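Local coordinates for protein Xcc_ctr_pt (Xanthomonas campestris pv. campestris, PDB 6NJV) that binds magnesium through its TOPRIM domain and probably acts as the nuclease portion of a longer ATPase of the OLD family, at residues Gly22-Glu27 with Ile51-Val56; Arg96-Leu101 with Asp116-Leu121. All blocks are in the same frame, centred on the assembly; numbering follows the deposited sequence.

Both contacts belong to the C-terminal portion of the protein and are built around one four-stranded parallel sheet. Contact 1 comes first along the chain and pairs strand 22-26 with edge strand 51-55; it is complete before contact 2 begins. Contact 2 packs helix 92-104 on helix 115-123, with both helices touching the other edge strand, 127-130. Strand 77-82 lies between 22-26 and 127-130. The contact centres are about 19 Å apart, yet they approach each other at the metal site: Glu-27 of contact 1 binds magnesium, and helix 92-104 of contact 2 reaches that site through Arg-96.

Contact 1: Gly22-Glu27 with Ile51-Val56; sequences GVILVE and ITVCSV. With MG (magnesium ion), chain E.
Gly-22 O accepts the first of five backbone bonds that join 22-26 to 51-56, at 3.0 Å from Thr-52 N. In this parallel pair Ile-24 and Val-26 exchange N-H groups and carbonyls with Thr-52 and Cys-54. The bond from Ile-24 N to Thr-52 O is nearly straight (171° at the hydrogen), and Val-56 N, just beyond its strand, gives the last one to Val-26 O. Ile-24 is worth following outward. Its CB sits 3.8 Å from Thr-52 O. With CG1 anti to the carbonyl carbon (chi1 -64°), the longer branch leans over Ile-51: CG1 lies 3.8 Å from Ile-51 CG2, and the CD1 tip lies 3.7 Å from that same methyl. CD1 also comes within 4.3 Å of Val-53 CG2. Further along this face, Val-26 CG1 meets Val-53 CG1 at 3.9 Å. Just past the strand end, the extended side chain of Glu-27 carries OE2 to the magnesium ion at 2.2 Å, beside two waters and Asp-82. A glutamate in the turn after the first strand is characteristic of TOPRIM domains, as are paired aspartates, here the magnesium-binding Asp-82 and Asp-84. Strand 77-82 flanks 22-26 on its other edge, through backbone bonds from Val-23 and Leu-25. Helix 62-68 lies against Val-23, Leu-25 and Cys-54, while helix 208-225 covers Ile-24 and Ile-51 on the opposite face of the sheet.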
loop_
_atom_site.group_PDB
_atom_site.type_symbol
_atom_site.label_atom_id
_atom_site.label_comp_id
_atom_site.label_asym_id
_atom_site.label_seq_id
_atom_site.Cartn_x
_atom_site.Cartn_y
_atom_site.Cartn_z
ATOM N N GLY A 22 -9.998 -13.731 1.978
ATOM C CA GLY A 22 -8.817 -13.048 2.482
ATOM C C GLY A 22 -8.975 -11.550 2.373
ATOM O O GLY A 22 -9.905 -11.046 1.733
ATOM N N VAL A 23 -8.047 -10.834 3.016
ATOM C CA VAL A 23 -8.150 -9.382 3.148
ATOM C C VAL A 23 -6.772 -8.757 3.030
ATOM O O VAL A 23 -5.819 -9.226 3.655
ATOM C CB VAL A 23 -8.789 -8.960 4.488
ATOM C CG1 VAL A 23 -8.972 -7.431 4.536
ATOM C CG2 VAL A 23 -10.124 -9.660 4.688
ATOM N N ILE A 24 -6.676 -7.682 2.255
ATOM C CA ILE A 24 -5.478 -6.858 2.163
ATOM C C ILE A 24 -5.747 -5.552 2.902
ATOM O O ILE A 24 -6.586 -4.759 2.462
ATOM C CB ILE A 24 -5.105 -6.580 0.698
ATOM C CG1 ILE A 24 -4.744 -7.890 -0.022
ATOM C CG2 ILE A 24 -3.976 -5.574 0.635
ATOM C CD1 ILE A 24 -4.727 -7.761 -1.523
ATOM N N LEU A 25 -5.019 -5.308 3.999
ATOM C CA LEU A 25 -5.229 -4.109 4.819
ATOM C C LEU A 25 -4.289 -2.992 4.371
ATOM O O LEU A 25 -3.060 -3.160 4.391
ATOM C CB LEU A 25 -5.018 -4.418 6.307
ATOM C CG LEU A 25 -5.943 -5.464 6.935
ATOM C CD1 LEU A 25 -5.496 -5.855 8.346
ATOM C CD2 LEU A 25 -7.384 -4.938 6.924
ATOM N N VAL A 26 -4.869 -1.867 3.940
ATOM C CA VAL A 26 -4.123 -0.702 3.486
ATOM C C VAL A 26 -4.533 0.526 4.303
ATOM O O VAL A 26 -5.551 0.536 4.991
ATOM C CB VAL A 26 -4.320 -0.444 1.982
ATOM C CG1 VAL A 26 -3.947 -1.699 1.169
ATOM C CG2 VAL A 26 -5.731 -0.022 1.694
ATOM N N GLU A 27 -3.691 1.565 4.229
ATOM C CA GLU A 27 -3.825 2.772 5.042
ATOM C C GLU A 27 -4.902 3.714 4.509
ATOM O O GLU A 27 -5.713 4.232 5.284
ATOM C CB GLU A 27 -2.487 3.506 5.108
ATOM C CG GLU A 27 -1.563 3.007 6.194
ATOM C CD GLU A 27 -0.266 3.774 6.231
ATOM O OE1 GLU A 27 0.743 3.237 6.740
ATOM O OE2 GLU A 27 -0.256 4.918 5.733
ATOM N N ILE A 51 -10.653 -11.899 -2.533
ATOM C CA ILE A 51 -9.825 -11.101 -1.637
ATOM C C ILE A 51 -10.305 -9.658 -1.672
ATOM O O ILE A 51 -10.476 -9.079 -2.750
ATOM C CB ILE A 51 -8.338 -11.191 -2.006
ATOM C CG1 ILE A 51 -7.786 -12.574 -1.647
ATOM C CG2 ILE A 51 -7.564 -10.142 -1.274
ATOM C CD1 ILE A 51 -6.699 -13.040 -2.567
ATOM N N THR A 52 -10.515 -9.080 -0.492
ATOM C CA THR A 52 -10.890 -7.683 -0.347
ATOM C C THR A 52 -9.687 -6.826 0.024
ATOM O O THR A 52 -8.862 -7.217 0.860
ATOM C CB THR A 52 -11.961 -7.499 0.734
ATOM O OG1 THR A 52 -13.000 -8.471 0.562
ATOM C CG2 THR A 52 -12.570 -6.112 0.625
ATOM N N VAL A 53 -9.616 -5.642 -0.582
ATOM C CA VAL A 53 -8.758 -4.560 -0.116
ATOM C C VAL A 53 -9.596 -3.694 0.816
ATOM O O VAL A 53 -10.622 -3.143 0.409
ATOM C CB VAL A 53 -8.210 -3.725 -1.284
ATOM C CG1 VAL A 53 -7.216 -2.718 -0.765
ATOM C CG2 VAL A 53 -7.560 -4.618 -2.341
ATOM N N CYS A 54 -9.163 -3.571 2.064
ATOM C CA CYS A 54 -9.896 -2.826 3.074
ATOM C C CYS A 54 -9.010 -1.703 3.603
ATOM O O CYS A 54 -7.969 -1.961 4.213
ATOM C CB CYS A 54 -10.334 -3.759 4.202
ATOM S SG CYS A 54 -10.894 -2.849 5.652
ATOM N N SER A 55 -9.396 -0.463 3.342
ATOM C CA SER A 55 -8.657 0.670 3.884
ATOM C C SER A 55 -9.030 0.870 5.355
ATOM O O SER A 55 -10.214 0.868 5.708
ATOM C CB SER A 55 -8.944 1.922 3.060
ATOM O OG SER A 55 -8.900 3.094 3.844
ATOM N N VAL A 56 -8.014 0.983 6.225
ATOM C CA VAL A 56 -8.265 1.192 7.649
ATOM C C VAL A 56 -8.366 2.672 8.007
ATOM O O VAL A 56 -8.656 2.997 9.163
ATOM C CB VAL A 56 -7.199 0.501 8.541
ATOM C CG1 VAL A 56 -7.071 -0.990 8.189
ATOM C CG2 VAL A 56 -5.843 1.208 8.483
HETATM MG MG MG E . 1.567 5.969 6.477
HETATM O O HOH W 1 0.623 7.111 4.891
HETATM O O HOH W 2 2.646 7.702 5.663
#

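Contact 2: Arg96-Leu101 with Asp116-Leu121; sequences RLINVL and DEVIKL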
loop_
_atom_site.group_PDB
_atom_site.type_symbol
_atom_site.label_atom_id
_atom_site.label_comp_id
_atom_site.label_asym_id
_atom_site.label_seq_id
_atom_site.Cartn_x
_atom_site.Cartn_y
_atom_site.Cartn_z
ATOM N N ARG A 96 3.438 0.588 15.796
ATOM C CA ARG A 96 2.354 0.118 14.939
ATOM C C ARG A 96 2.396 -1.401 14.732
ATOM O O ARG A 96 1.348 -2.061 14.725
ATOM C CB ARG A 96 2.455 0.863 13.604
ATOM C CG ARG A 96 1.343 0.648 12.590
ATOM C CD ARG A 96 1.212 1.872 11.692
ATOM N NE ARG A 96 2.315 2.025 10.760
ATOM C CZ ARG A 96 2.882 3.180 10.427
ATOM N NH1 ARG A 96 2.466 4.340 10.943
ATOM N NH2 ARG A 96 3.880 3.166 9.556
ATOM N N LEU A 97 3.596 -1.977 14.564
ATOM C CA LEU A 97 3.698 -3.413 14.331
ATOM C C LEU A 97 3.826 -4.238 15.605
ATOM O O LEU A 97 3.459 -5.419 15.602
ATOM C CB LEU A 97 4.878 -3.717 13.412
ATOM C CG LEU A 97 4.713 -3.243 11.970
ATOM C CD1 LEU A 97 6.051 -3.374 11.265
ATOM C CD2 LEU A 97 3.629 -4.032 11.229
ATOM N N ILE A 98 4.346 -3.669 16.693
ATOM C CA ILE A 98 4.268 -4.357 17.983
ATOM C C ILE A 98 2.815 -4.580 18.363
ATOM O O ILE A 98 2.447 -5.612 18.944
ATOM C CB ILE A 98 5.006 -3.549 19.065
ATOM C CG1 ILE A 98 6.488 -3.449 18.726
ATOM C CG2 ILE A 98 4.804 -4.188 20.446
ATOM C CD1 ILE A 98 7.285 -4.611 19.245
ATOM N N ASN A 99 1.961 -3.616 18.025
ATOM C CA ASN A 99 0.554 -3.695 18.397
ATOM C C ASN A 99 -0.127 -4.860 17.695
ATOM O O ASN A 99 -0.790 -5.682 18.341
ATOM C CB ASN A 99 -0.130 -2.358 18.100
ATOM C CG ASN A 99 0.213 -1.279 19.152
ATOM O OD1 ASN A 99 0.597 -1.605 20.275
ATOM N ND2 ASN A 99 0.089 -0.006 18.783
ATOM N N VAL A 100 0.081 -4.997 16.378
ATOM C CA VAL A 100 -0.531 -6.128 15.672
ATOM C C VAL A 100 0.166 -7.439 16.019
ATOM O O VAL A 100 -0.469 -8.505 16.038
ATOM C CB VAL A 100 -0.564 -5.893 14.146
ATOM C CG1 VAL A 100 -1.480 -4.701 13.812
ATOM C CG2 VAL A 100 0.807 -5.667 13.605
ATOM N N LEU A 101 1.467 -7.396 16.316
ATOM C CA LEU A 101 2.164 -8.629 16.649
ATOM C C LEU A 101 1.744 -9.149 18.017
ATOM O O LEU A 101 1.710 -10.368 18.228
ATOM C CB LEU A 101 3.677 -8.416 16.577
ATOM C CG LEU A 101 4.371 -8.389 15.200
ATOM C CD1 LEU A 101 5.824 -7.986 15.359
ATOM C CD2 LEU A 101 4.282 -9.734 14.473
ATOM N N ASP A 116 14.105 -2.871 13.214
ATOM C CA ASP A 116 14.439 -3.830 12.165
ATOM C C ASP A 116 14.003 -5.232 12.547
ATOM O O ASP A 116 13.419 -5.957 11.734
ATOM C CB ASP A 116 15.944 -3.799 11.892
ATOM C CG ASP A 116 16.358 -2.598 11.058
ATOM O OD1 ASP A 116 16.149 -1.434 11.500
ATOM O OD2 ASP A 116 16.900 -2.827 9.959
ATOM N N GLU A 117 14.287 -5.635 13.784
ATOM C CA GLU A 117 13.883 -6.961 14.242
ATOM C C GLU A 117 12.359 -7.133 14.184
ATOM O O GLU A 117 11.861 -8.209 13.819
ATOM C CB GLU A 117 14.432 -7.200 15.656
ATOM C CG GLU A 117 15.830 -7.861 15.665
ATOM C CD GLU A 117 16.477 -7.947 17.054
ATOM O OE1 GLU A 117 16.024 -7.269 17.998
ATOM O OE2 GLU A 117 17.443 -8.722 17.206
ATOM N N VAL A 118 11.608 -6.066 14.507
ATOM C CA VAL A 118 10.145 -6.093 14.476
ATOM C C VAL A 118 9.634 -6.164 13.042
ATOM O O VAL A 118 8.680 -6.892 12.736
ATOM C CB VAL A 118 9.594 -4.857 15.213
ATOM C CG1 VAL A 118 8.180 -4.497 14.749
ATOM C CG2 VAL A 118 9.641 -5.077 16.705
ATOM N N ILE A 119 10.260 -5.410 12.139
ATOM C CA ILE A 119 9.859 -5.440 10.737
ATOM C C ILE A 119 10.098 -6.820 10.128
ATOM O O ILE A 119 9.252 -7.333 9.381
ATOM C CB ILE A 119 10.583 -4.327 9.964
ATOM C CG1 ILE A 119 10.044 -2.975 10.430
ATOM C CG2 ILE A 119 10.370 -4.466 8.488
ATOM C CD1 ILE A 119 10.419 -1.847 9.527
ATOM N N LYS A 120 11.234 -7.457 10.439
ATOM C CA LYS A 120 11.484 -8.741 9.781
ATOM C C LYS A 120 10.666 -9.857 10.411
ATOM O O LYS A 120 10.276 -10.799 9.712
ATOM C CB LYS A 120 12.979 -9.114 9.756
ATOM C CG LYS A 120 13.780 -8.994 11.032
ATOM C CD LYS A 120 15.233 -9.491 10.803
ATOM C CE LYS A 120 16.244 -8.972 11.860
ATOM N NZ LYS A 120 16.951 -7.676 11.503
ATOM N N LEU A 121 10.369 -9.770 11.710
ATOM C CA LEU A 121 9.442 -10.738 12.288
ATOM C C LEU A 121 8.061 -10.604 11.659
ATOM O O LEU A 121 7.418 -11.607 11.320
ATOM C CB LEU A 121 9.363 -10.559 13.804
ATOM C CG LEU A 121 8.212 -11.262 14.534
ATOM C CD1 LEU A 121 8.183 -12.769 14.333
ATOM C CD2 LEU A 121 8.248 -10.919 16.004
#
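Leu-97, Ile-98 and Leu-101 press on Val-118, making an apolar interface between two helices that both touch edge strand 127-130 of the parallel alpha/beta sheet. The axes of the short segments 96-101 and 116-121 come within 9.9 Å and diverge by 46°, and what joins them is apolar packing, chiefly between side chains. At the start of the first segment, Arg-96 heads elsewhere: its NH1 makes a salt bridge with OD2 of Asp-84, a magnesium-site residue, which ties this helix to the metal centre. Leu-97 comes next and faces the second helix. Its CB rests 3.6 Å from Val-118 CG1, while the CD1 branch slants across Ile-119 and approaches its CG1 at 4.1 Å. Leu-97 and Ile-119 also both touch Val-129, which brings strand 127-130 beneath the two helices. Ile-98 starts off to one side of the interface, but chi2 of -87° turns CD1 toward Val-118, and the two side chains cross at about a right angle. One turn after Leu-97, Leu-101 points at the partner helix again, its backbone N bonded to Leu-97 O. Its CD1 lies 4.0 Å from the carbonyl O of Val-118 and 3.9 Å from Leu-121 CD2. Val-118 is therefore shared out between its branches: CG1 takes the two leucines, and CG2 lies only 3.5 Å from Ile-98 CD1, tighter than ordinary carbon contact.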